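Local coordinates for protein glycosyl hydrolase, family 8 (Clostridium perfringens, PDB 3REN) that acts as an alpha-amylase with an (alpha/alpha)6-barrel fold, probably hydrolysing the alpha-1,4-glucosidic bonds of starch-like glucans, at residues E208-R213 against I252-E257; V229-S234 against A267-K272; V237-I242 against V289-N294; T169-L174 against N197-N202. All blocks are in the same frame, centred on the assembly; numbering follows the deposited sequence.

Contacts 2 and 3 both use helix 231-243: contact 2 sets its N-terminal end against strand 268-270, and contact 3 packs its later turns against helix 283-296. Contact 1 brings in helix 249-262, the next helix along the chain, and holds loop 208-213 against it; this loop also touches contact 4, where Tyr212 meets Ile200. Contacts 1, 3 and 4 are largely buried and contact 2 partly so, and contact 3 lies nearest the centre of the chain. Chemistry follows place: contacts 3 and 4 are aliphatic, contact 1 turns on an indole with a water at its N-H, and contact 2 rests mainly on backbone hydrogen bonds, with an aromatic stack beside them. Arg241 of contact 3 forms a salt bridge with Glu201 of contact 4.

Contact 1 of 4, residues E208-R213 against I252-E257; sequences EVPLYR and IKWIKE
An inverse gamma turn centred on Pro210 carries loop 208-213 past the indole of Trp254, which stands on helix 249-262. The turn is closed by a weak bond from Leu211 N to Val209 O (2.8 Å), and it brings three successive side chains to one aromatic group. Trp254 reaches them because its CG is anti to the backbone N (chi1 -171°), which carries the ring off the helix toward the loop. Leu211 crosses the indole at about a right angle and sets CD1 over the face of the six-membered ring, a CH-pi contact with CD1 4.1 Å from the centroid and 26° off the normal. Val209 runs alongside on this face, its CG1 4.2 Å from Trp254 CZ2, nearer the rim. Pro210 meets the pyrrole end obliquely, with CD 3.4 Å from Trp254 CD1. In the (alpha/alpha)6 barrel this packing fastens the connection between helix 188-201 and strand 215-217 onto helix 249-262, with Leu211 also touching Phe231 and Ser234 on helix 231-243. Ile255, one residue further along from Trp254, adds a looser touch, its CG1 4.5 Å from Leu211 CD2. The indole N-H is satisfied by a water that accepts from Trp254 NE1 (3.0 Å) and donates to Glu208 OE2 (2.9 Å), so an exposed carboxylate is coupled to the ring through solvent. Tyr269 stacks edge-to-face with Trp254 from outside the two segments, and Lys204 donates to the carbonyl oxygen of Pro210.

Contact 2 of 4, residues V229-S234 against A267-K272; sequences VDFLLS and ATYNGK
Val229 and Tyr269 exchange two backbone hydrogen bonds. Val229 N gives to Tyr269 O at 2.7 Å, nearly straight (169° at the hydrogen), and Tyr269 N returns a longer bond to Val229 O at 3.2 Å, arriving in the carbonyl plane on a lone pair. Val229 O also receives a CA-H contact from Thr268 CA, likewise 3.2 Å away. Next along, Asp230 and Thr268 form a non-hydrogen-bonded pair on the face opposite to Val229 and Tyr269. These short antiparallel strands, 228-230 and 268-270, form a two-stranded sheet, and strand 228-230 leads directly into helix 231-243, with Asp230 as N-cap: its OD1 takes a weak bond from Leu233 N. Ala267 O is gripped twice, by Phe231 N (2.8 Å, tilted from the carbonyl plane) and by a water that donates to it at 2.6 Å. The same water donates to Asp230 OD1 and accepts from Leu232 N, so the first-turn amides of Phe231 and Leu232 are both satisfied. Phe231, its CG anti to the backbone N (chi1 -171°), offers a ring face to the edge of Tyr269 in a T-shaped stack with Tyr269 CE2 3.8 Å from Phe231 CG. The tyrosine hydroxyl is engaged by Val266 N, and the hydroxyl of Thr268 pairs with that of Thr277. At the end of strand 268-270, Asn270 OD1 accepts from Lys272 N at 2.8 Å, an Asx turn, and also from Asn273 N.

Contact 3 of 4, residues V237-I242 against V289-N294; sequences VILNRI and VALIAN
Ile292 forms the close-packed part of this contact, meeting three side chains of helix 231-243. Its CD1 lies 3.9 Å from Ile238 CG2, its CG1 4.0 Å from Leu239 CB, and its CG2 3.9 Å from Ile242 CD1. Ile242 comes across Ile292 at about a right angle. The Ile242 CG1 branch is held between the backbone N and the carbonyl carbon (chi1 69°), and from there Ile242 CD1 touches both CG2 and CA of Ile292, the latter at 4.0 Å. Ile238, Ile242 and Ile292 are all buried, and the contact among them is wholly apolar. The other side is more open: Leu239 and Leu291 are both partly exposed and cross obliquely, Leu239 CD2 resting 3.8 Å from Leu291 CB while Leu239 CD1 rests against the peptide joining Leu291 and Ile292. The helical segments run nearly parallel, their axes 9.6 Å apart at closest and crossing at 21°, consistent with two helices of the same layer of the (alpha/alpha)6 barrel. Helix 249-262, which follows helix 231-243 in the chain, closes the buried side: its Ile252 touches both Ile238 and Ile292, and Ile255 touches Ile238. Helix 299-312 packs against other faces of helix 283-296, through Val289, Ala290 and Ala293.

Contact 4 of 4, residues T169-L174 against N197-N202; sequences TTLCYL and NSIIEN. With EDO (1,2-ethanediol), chain K.
Leu171 and Leu174 point toward helix 188-201 and pack on Ile199 and Ile200. Leu171 and Ile200 slide past each other in opposite directions, with Ile200 CD1 3.6 Å from Leu171 CG; Leu174 passes the same isoleucine in the same manner, its CD1 3.7 Å from Ile200 CD1. Ile200 was modelled in two conformers, so these details hold for one of them. Leu174 meets Ile199 differently, at about a right angle, with CD1 3.8 Å from Ile199 CG2. That methyl, anti to the backbone N of Ile199, faces both leucines, the Leu171 CD1 branch lying 4.1 Å away at a slant. The packing joins strand 168-170 and the 3-10 turn 171-173 that follows it to the C-terminal end of helix 188-201 in the (alpha/alpha)6 fold. The 3-10 turn has bonds from Tyr173 N to Thr170 O and from Leu174 N to Leu171 O, and both leucines point to the helix. Elsewhere on the helix, beside Ser198 and Asn202, a 1,2-ethanediol, probably from the crystallisation liquor, has O1 only 2.4 Å from Ser198 OG, a doubtfully short bond. Tyr223 touches Leu171 and donates to Ile199 O.

Contact 1 of 4, residues E208-R213 against I252-E257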
# COMPACT_ATOMS: atom_id res chain seq x y z
N GLU A 208 12.08 -23.43 -1.56
CA GLU A 208 11.86 -23.48 -0.12
C GLU A 208 11.09 -22.22 0.38
O GLU A 208 10.28 -22.29 1.30
CB GLU A 208 13.24 -23.62 0.58
CG GLU A 208 13.24 -23.61 2.12
CD GLU A 208 12.39 -24.76 2.71
OE1 GLU A 208 12.32 -25.83 2.06
OE2 GLU A 208 11.76 -24.56 3.80
N VAL A 209 11.42 -21.06 -0.20
CA VAL A 209 10.89 -19.77 0.25
C VAL A 209 10.29 -19.09 -0.99
O VAL A 209 10.98 -18.34 -1.70
CB VAL A 209 12.00 -18.89 0.86
CG1 VAL A 209 11.43 -17.53 1.39
CG2 VAL A 209 12.74 -19.64 1.95
N PRO A 210 9.03 -19.39 -1.30
CA PRO A 210 8.55 -18.95 -2.61
C PRO A 210 8.02 -17.52 -2.55
O PRO A 210 6.90 -17.25 -2.99
CB PRO A 210 7.45 -19.95 -2.93
CG PRO A 210 6.95 -20.42 -1.62
CD PRO A 210 8.06 -20.25 -0.60
N LEU A 211 8.80 -16.64 -1.98
CA LEU A 211 8.47 -15.22 -1.91
C LEU A 211 9.16 -14.52 -3.09
O LEU A 211 9.57 -15.18 -4.05
CB LEU A 211 8.89 -14.66 -0.55
CG LEU A 211 8.19 -15.35 0.63
CD1 LEU A 211 8.72 -14.79 1.94
CD2 LEU A 211 6.65 -15.29 0.58
N TYR A 212 9.32 -13.20 -3.03
CA TYR A 212 9.77 -12.46 -4.18
C TYR A 212 10.98 -11.62 -3.92
O TYR A 212 11.16 -11.10 -2.82
CB TYR A 212 8.65 -11.58 -4.74
CG TYR A 212 7.60 -12.39 -5.39
CD1 TYR A 212 7.81 -12.91 -6.66
CD2 TYR A 212 6.43 -12.73 -4.70
CE1 TYR A 212 6.84 -13.70 -7.27
CE2 TYR A 212 5.44 -13.49 -5.33
CZ TYR A 212 5.66 -13.95 -6.62
OH TYR A 212 4.72 -14.73 -7.27
N ARG A 213 11.77 -11.46 -4.98
CA ARG A 213 12.86 -10.47 -4.99
C ARG A 213 12.30 -9.09 -4.75
O ARG A 213 11.15 -8.80 -5.11
CB ARG A 213 13.61 -10.46 -6.34
CG ARG A 213 14.53 -11.66 -6.58
CD ARG A 213 15.81 -11.53 -5.78
NE ARG A 213 16.44 -12.84 -5.54
CZ ARG A 213 17.33 -13.07 -4.57
NH1 ARG A 213 17.73 -12.10 -3.76
NH2 ARG A 213 17.81 -14.29 -4.42
N ILE A 252 1.24 -18.40 -0.54
CA ILE A 252 0.23 -18.31 0.49
C ILE A 252 0.34 -19.50 1.45
O ILE A 252 0.20 -19.34 2.65
CB ILE A 252 -1.19 -18.19 -0.12
CG1 ILE A 252 -1.33 -16.84 -0.82
CG2 ILE A 252 -2.25 -18.32 0.96
CD1 ILE A 252 -2.66 -16.67 -1.57
N LYS A 253 0.56 -20.69 0.91
CA LYS A 253 0.82 -21.87 1.75
C LYS A 253 2.03 -21.58 2.69
O LYS A 253 1.99 -21.85 3.89
CB LYS A 253 1.07 -23.08 0.85
CG LYS A 253 1.04 -24.45 1.54
CD LYS A 253 1.63 -25.52 0.60
CE LYS A 253 2.17 -26.75 1.37
NZ LYS A 253 1.09 -27.75 1.68
N TRP A 254 3.09 -21.01 2.13
CA TRP A 254 4.30 -20.71 2.91
C TRP A 254 3.98 -19.77 4.05
O TRP A 254 4.33 -20.02 5.21
CB TRP A 254 5.39 -20.11 2.02
CG TRP A 254 6.71 -19.98 2.74
CD1 TRP A 254 7.72 -20.90 2.76
CD2 TRP A 254 7.17 -18.87 3.55
NE1 TRP A 254 8.76 -20.45 3.52
CE2 TRP A 254 8.46 -19.21 4.02
CE3 TRP A 254 6.61 -17.63 3.92
CZ2 TRP A 254 9.21 -18.37 4.84
CZ3 TRP A 254 7.36 -16.78 4.79
CH2 TRP A 254 8.66 -17.16 5.22
N ILE A 255 3.28 -18.68 3.74
CA ILE A 255 2.84 -17.74 4.77
C ILE A 255 1.98 -18.39 5.84
O ILE A 255 2.24 -18.16 7.04
CB ILE A 255 2.12 -16.50 4.16
CG1 ILE A 255 3.10 -15.71 3.30
CG2 ILE A 255 1.59 -15.60 5.25
CD1 ILE A 255 2.39 -14.70 2.39
N LYS A 256 0.97 -19.16 5.42
CA LYS A 256 0.08 -19.83 6.36
C LYS A 256 0.85 -20.79 7.29
O LYS A 256 0.62 -20.78 8.49
CB LYS A 256 -1.00 -20.59 5.58
CG LYS A 256 -2.16 -21.11 6.37
CD LYS A 256 -3.01 -21.99 5.45
CE LYS A 256 -4.49 -21.72 5.60
NZ LYS A 256 -4.95 -21.59 7.00
N GLU A 257 1.77 -21.59 6.73
CA GLU A 257 2.61 -22.50 7.53
C GLU A 257 3.54 -21.74 8.50
O GLU A 257 3.66 -22.09 9.71
CB GLU A 257 3.42 -23.41 6.59
O HOH W 1 10.62 -22.15 5.06

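Contact 2 of 4, residues V229-S234 against A267-K272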
# COMPACT_ATOMS: atom_id res chain seq x y z
N VAL A 229 14.74 -11.88 2.59
CA VAL A 229 13.53 -11.43 1.90
C VAL A 229 12.86 -10.32 2.73
O VAL A 229 12.63 -10.52 3.92
CB VAL A 229 12.55 -12.60 1.75
CG1 VAL A 229 11.21 -12.15 1.05
CG2 VAL A 229 13.21 -13.80 1.03
N ASP A 230 12.57 -9.16 2.10
CA ASP A 230 11.73 -8.10 2.72
C ASP A 230 10.29 -8.55 2.69
O ASP A 230 9.60 -8.45 1.65
CB ASP A 230 11.84 -6.77 1.95
CG ASP A 230 11.19 -5.60 2.71
OD1 ASP A 230 10.07 -5.77 3.30
OD2 ASP A 230 11.81 -4.52 2.72
N PHE A 231 9.81 -9.03 3.83
CA PHE A 231 8.49 -9.72 3.82
C PHE A 231 7.32 -8.83 3.44
O PHE A 231 6.41 -9.28 2.72
CB PHE A 231 8.24 -10.44 5.14
CG PHE A 231 7.05 -11.30 5.12
CD1 PHE A 231 5.99 -11.07 6.00
CD2 PHE A 231 6.98 -12.40 4.25
CE1 PHE A 231 4.86 -11.89 5.99
CE2 PHE A 231 5.84 -13.22 4.23
CZ PHE A 231 4.77 -12.95 5.10
N LEU A 232 7.29 -7.60 3.96
CA LEU A 232 6.19 -6.68 3.65
C LEU A 232 6.06 -6.51 2.16
O LEU A 232 4.94 -6.59 1.60
CB LEU A 232 6.38 -5.31 4.30
CG LEU A 232 5.29 -4.32 3.87
CD1 LEU A 232 3.90 -4.74 4.42
CD2 LEU A 232 5.65 -2.95 4.35
N LEU A 233 7.17 -6.26 1.50
CA LEU A 233 7.14 -6.07 0.08
C LEU A 233 6.62 -7.29 -0.64
O LEU A 233 5.90 -7.15 -1.53
CB LEU A 233 8.46 -5.63 -0.47
CG LEU A 233 8.83 -4.16 -0.43
CD1 LEU A 233 8.24 -3.35 0.67
CD2 LEU A 233 10.31 -3.94 -0.56
N SER A 234 6.99 -8.48 -0.22
CA SER A 234 6.45 -9.68 -0.90
C SER A 234 4.92 -9.83 -0.68
O SER A 234 4.22 -10.28 -1.57
CB SER A 234 7.17 -10.95 -0.43
OG SER A 234 8.47 -11.03 -1.02
N ALA A 267 9.61 -8.97 9.82
CA ALA A 267 9.99 -8.11 8.67
C ALA A 267 10.82 -8.78 7.60
O ALA A 267 10.76 -8.40 6.42
CB ALA A 267 10.72 -6.83 9.17
N THR A 268 11.66 -9.74 7.99
CA THR A 268 12.58 -10.41 7.07
C THR A 268 12.77 -11.92 7.37
O THR A 268 12.73 -12.36 8.55
CB THR A 268 14.03 -9.73 7.00
OG1 THR A 268 14.73 -9.88 8.24
CG2 THR A 268 13.98 -8.22 6.62
N TYR A 269 13.01 -12.69 6.30
CA TYR A 269 13.30 -14.12 6.41
C TYR A 269 14.51 -14.44 5.53
O TYR A 269 14.76 -13.76 4.53
CB TYR A 269 12.10 -14.92 5.92
CG TYR A 269 10.91 -14.75 6.85
CD1 TYR A 269 10.78 -15.54 7.97
CD2 TYR A 269 9.96 -13.76 6.61
CE1 TYR A 269 9.72 -15.40 8.83
CE2 TYR A 269 8.90 -13.60 7.45
CZ TYR A 269 8.79 -14.42 8.58
OH TYR A 269 7.74 -14.29 9.46
N ASN A 270 15.25 -15.49 5.88
CA ASN A 270 16.39 -15.89 5.06
C ASN A 270 15.87 -16.56 3.79
O ASN A 270 14.99 -17.41 3.87
CB ASN A 270 17.29 -16.84 5.86
CG ASN A 270 18.43 -17.37 5.01
OD1 ASN A 270 18.27 -18.36 4.30
ND2 ASN A 270 19.54 -16.65 4.99
N GLY A 271 16.40 -16.18 2.63
CA GLY A 271 15.90 -16.66 1.32
C GLY A 271 16.15 -18.14 1.02
O GLY A 271 15.48 -18.73 0.20
N LYS A 272 17.08 -18.73 1.75
CA LYS A 272 17.51 -20.14 1.56
C LYS A 272 16.70 -21.11 2.42
O LYS A 272 16.15 -22.08 1.93
CB LYS A 272 19.00 -20.24 1.88
CG LYS A 272 19.61 -21.59 1.67
CD LYS A 272 21.09 -21.47 1.25
CE LYS A 272 21.81 -22.82 1.42
NZ LYS A 272 20.85 -23.97 1.23
O HOH W 2 9.34 -6.30 5.71

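Contact 3 of 4, residues V237-I242 against V289-N294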
# COMPACT_ATOMS: atom_id res chain seq x y z
N VAL A 237 3.34 -7.71 -3.29
CA VAL A 237 3.38 -8.39 -4.61
C VAL A 237 2.31 -9.50 -4.67
O VAL A 237 1.59 -9.65 -5.67
CB VAL A 237 4.76 -9.01 -4.88
CG1 VAL A 237 4.71 -9.90 -6.10
CG2 VAL A 237 5.85 -7.91 -5.02
N ILE A 238 2.24 -10.31 -3.61
CA ILE A 238 1.28 -11.43 -3.55
C ILE A 238 -0.15 -10.94 -3.63
O ILE A 238 -0.92 -11.48 -4.44
CB ILE A 238 1.48 -12.30 -2.29
CG1 ILE A 238 2.84 -13.02 -2.38
CG2 ILE A 238 0.32 -13.25 -2.08
CD1 ILE A 238 3.37 -13.55 -1.04
N LEU A 239 -0.49 -9.92 -2.83
CA LEU A 239 -1.83 -9.33 -2.91
C LEU A 239 -2.11 -8.80 -4.33
O LEU A 239 -3.20 -9.04 -4.85
CB LEU A 239 -2.03 -8.25 -1.87
CG LEU A 239 -3.37 -7.52 -1.76
CD1 LEU A 239 -4.51 -8.50 -1.45
CD2 LEU A 239 -3.26 -6.54 -0.63
N ASN A 240 -1.14 -8.13 -4.97
CA ASN A 240 -1.33 -7.62 -6.36
C ASN A 240 -1.60 -8.75 -7.34
O ASN A 240 -2.49 -8.67 -8.15
CB ASN A 240 -0.11 -6.78 -6.85
CG ASN A 240 -0.05 -5.40 -6.20
OD1 ASN A 240 -1.07 -4.90 -5.72
ND2 ASN A 240 1.13 -4.77 -6.18
N ARG A 241 -0.82 -9.82 -7.25
CA ARG A 241 -0.99 -10.99 -8.11
C ARG A 241 -2.38 -11.59 -8.01
O ARG A 241 -3.01 -11.89 -9.02
CB ARG A 241 0.05 -12.04 -7.73
CG ARG A 241 1.47 -11.75 -8.27
CD ARG A 241 1.63 -12.35 -9.68
NE ARG A 241 1.77 -13.80 -9.59
CZ ARG A 241 1.93 -14.63 -10.62
NH1 ARG A 241 1.93 -14.20 -11.88
NH2 ARG A 241 2.04 -15.92 -10.37
N ILE A 242 -2.85 -11.83 -6.80
CA ILE A 242 -4.13 -12.54 -6.66
C ILE A 242 -5.31 -11.68 -7.07
O ILE A 242 -6.23 -12.20 -7.67
CB ILE A 242 -4.34 -13.20 -5.26
CG1 ILE A 242 -4.54 -12.15 -4.18
CG2 ILE A 242 -3.19 -14.16 -4.96
CD1 ILE A 242 -4.45 -12.70 -2.74
N VAL A 289 -1.63 -9.58 4.98
CA VAL A 289 -1.95 -10.99 5.16
C VAL A 289 -3.47 -11.15 5.30
O VAL A 289 -4.08 -12.04 4.68
CB VAL A 289 -1.22 -11.57 6.39
CG1 VAL A 289 -1.66 -13.00 6.64
CG2 VAL A 289 0.30 -11.53 6.20
N ALA A 290 -4.10 -10.27 6.08
CA ALA A 290 -5.56 -10.22 6.21
C ALA A 290 -6.25 -9.93 4.89
O ALA A 290 -7.27 -10.54 4.58
CB ALA A 290 -5.98 -9.17 7.27
N LEU A 291 -5.70 -9.01 4.10
CA LEU A 291 -6.33 -8.71 2.77
C LEU A 291 -6.21 -9.89 1.78
O LEU A 291 -7.12 -10.15 0.97
CB LEU A 291 -5.74 -7.44 2.16
CG LEU A 291 -6.22 -6.22 2.94
CD1 LEU A 291 -5.29 -5.06 2.68
CD2 LEU A 291 -7.70 -5.89 2.60
N ILE A 292 -5.07 -10.58 1.86
CA ILE A 292 -4.86 -11.80 1.10
C ILE A 292 -5.90 -12.86 1.51
O ILE A 292 -6.56 -13.45 0.64
CB ILE A 292 -3.42 -12.32 1.30
CG1 ILE A 292 -2.42 -11.41 0.55
CG2 ILE A 292 -3.29 -13.74 0.81
CD1 ILE A 292 -1.00 -11.55 1.12
N ALA A 293 -6.04 -13.08 2.81
CA ALA A 293 -6.91 -14.14 3.33
C ALA A 293 -8.35 -13.80 3.01
O ALA A 293 -9.13 -14.68 2.65
CB ALA A 293 -6.76 -14.27 4.81
N ASN A 294 -8.69 -12.51 3.11
CA ASN A 294 -10.03 -12.06 2.74
C ASN A 294 -10.33 -12.40 1.29
O ASN A 294 -11.38 -12.97 0.97
CB ASN A 294 -10.18 -10.55 2.91
CG ASN A 294 -11.59 -10.07 2.51
OD1 ASN A 294 -11.77 -9.41 1.49
ND2 ASN A 294 -12.59 -10.44 3.30

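Contact 4 of 4, residues T169-L174 against N197-N202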
# COMPACT_ATOMS: atom_id res chain seq x y z
N THR A 169 13.18 -1.09 -10.78
CA THR A 169 11.78 -1.44 -10.63
C THR A 169 11.62 -2.30 -9.38
O THR A 169 12.04 -3.46 -9.35
CB THR A 169 11.30 -2.20 -11.89
OG1 THR A 169 11.47 -1.35 -13.02
CG2 THR A 169 9.82 -2.64 -11.82
N THR A 170 11.00 -1.75 -8.35
CA THR A 170 10.70 -2.51 -7.15
C THR A 170 9.49 -3.36 -7.49
O THR A 170 8.55 -2.87 -8.10
CB THR A 170 10.49 -1.51 -6.02
OG1 THR A 170 11.68 -0.72 -5.97
CG2 THR A 170 10.27 -2.17 -4.67
N LEU A 171 9.52 -4.64 -7.18
CA LEU A 171 8.45 -5.52 -7.60
C LEU A 171 7.08 -5.16 -7.01
O LEU A 171 6.07 -5.32 -7.70
CB LEU A 171 8.77 -7.01 -7.36
CG LEU A 171 9.47 -7.73 -8.52
CD1 LEU A 171 10.90 -7.14 -8.66
CD2 LEU A 171 9.54 -9.24 -8.30
N CYS A 172 7.05 -4.68 -5.76
CA CYS A 172 5.77 -4.25 -5.15
C CYS A 172 5.12 -3.03 -5.86
O CYS A 172 3.93 -2.79 -5.66
CB CYS A 172 5.92 -3.96 -3.64
SG CYS A 172 6.93 -2.57 -3.22
N TYR A 173 5.90 -2.28 -6.64
CA TYR A 173 5.37 -1.18 -7.49
C TYR A 173 4.58 -1.70 -8.68
O TYR A 173 3.83 -0.93 -9.31
CB TYR A 173 6.51 -0.34 -8.06
CG TYR A 173 7.10 0.71 -7.14
CD1 TYR A 173 7.38 0.42 -5.81
CD2 TYR A 173 7.42 1.97 -7.62
CE1 TYR A 173 7.95 1.39 -4.99
CE2 TYR A 173 7.98 2.93 -6.82
CZ TYR A 173 8.24 2.63 -5.51
OH TYR A 173 8.82 3.59 -4.71
N LEU A 174 4.75 -2.96 -9.04
CA LEU A 174 4.08 -3.51 -10.23
C LEU A 174 2.65 -3.92 -9.89
O LEU A 174 2.36 -5.11 -9.62
CB LEU A 174 4.88 -4.66 -10.86
CG LEU A 174 6.29 -4.23 -11.28
CD1 LEU A 174 7.09 -5.46 -11.59
CD2 LEU A 174 6.25 -3.25 -12.46
N ASN A 197 4.10 -8.70 -15.15
CA ASN A 197 3.83 -10.01 -14.63
C ASN A 197 5.04 -10.96 -14.84
O ASN A 197 5.38 -11.77 -13.96
CB ASN A 197 2.55 -10.60 -15.25
CG ASN A 197 2.08 -11.83 -14.51
OD1 ASN A 197 1.95 -11.83 -13.27
ND2 ASN A 197 1.84 -12.92 -15.26
N SER A 198 5.71 -10.79 -15.98
CA SER A 198 6.91 -11.58 -16.29
C SER A 198 8.04 -11.25 -15.31
O SER A 198 8.72 -12.15 -14.86
CB SER A 198 7.33 -11.40 -17.75
OG SER A 198 8.67 -11.80 -17.94
N ILE A 199 8.19 -9.98 -14.96
CA ILE A 199 9.15 -9.56 -13.94
C ILE A 199 8.85 -10.25 -12.59
O ILE A 199 9.74 -10.82 -11.95
CB ILE A 199 9.20 -8.01 -13.79
CG1 ILE A 199 9.71 -7.37 -15.08
CG2 ILE A 199 10.07 -7.59 -12.68
CD1 ILE A 199 9.66 -5.81 -15.11
N ILE A 200 7.58 -10.23 -12.17
CA ILE A 200 7.16 -10.89 -10.94
C ILE A 200 7.47 -12.38 -11.02
O ILE A 200 8.14 -12.95 -10.15
CB ILE A 200 5.62 -10.73 -10.67
CG1 ILE A 200 5.22 -9.26 -10.55
CG2 ILE A 200 5.21 -11.52 -9.43
CD1 ILE A 200 6.12 -8.48 -9.67
N GLU A 201 6.98 -13.01 -12.07
CA GLU A 201 7.10 -14.47 -12.22
C GLU A 201 8.54 -14.99 -12.26
O GLU A 201 8.82 -16.07 -11.73
CB GLU A 201 6.29 -14.98 -13.42
CG GLU A 201 4.84 -15.21 -13.07
CD GLU A 201 3.96 -15.59 -14.27
OE1 GLU A 201 4.48 -15.63 -15.40
OE2 GLU A 201 2.73 -15.82 -14.09
N ASN A 202 9.45 -14.21 -12.83
CA ASN A 202 10.85 -14.56 -12.86
C ASN A 202 11.62 -14.16 -11.60
O ASN A 202 12.84 -14.39 -11.49
CB ASN A 202 11.54 -13.97 -14.10
CG ASN A 202 11.08 -14.65 -15.41
OD1 ASN A 202 11.13 -15.86 -15.53
ND2 ASN A 202 10.61 -13.86 -16.37
C1 EDO K . 11.84 -9.88 -17.16
O1 EDO K . 10.55 -10.30 -17.62
C2 EDO K . 12.34 -10.81 -16.07
O2 EDO K . 13.06 -11.85 -16.73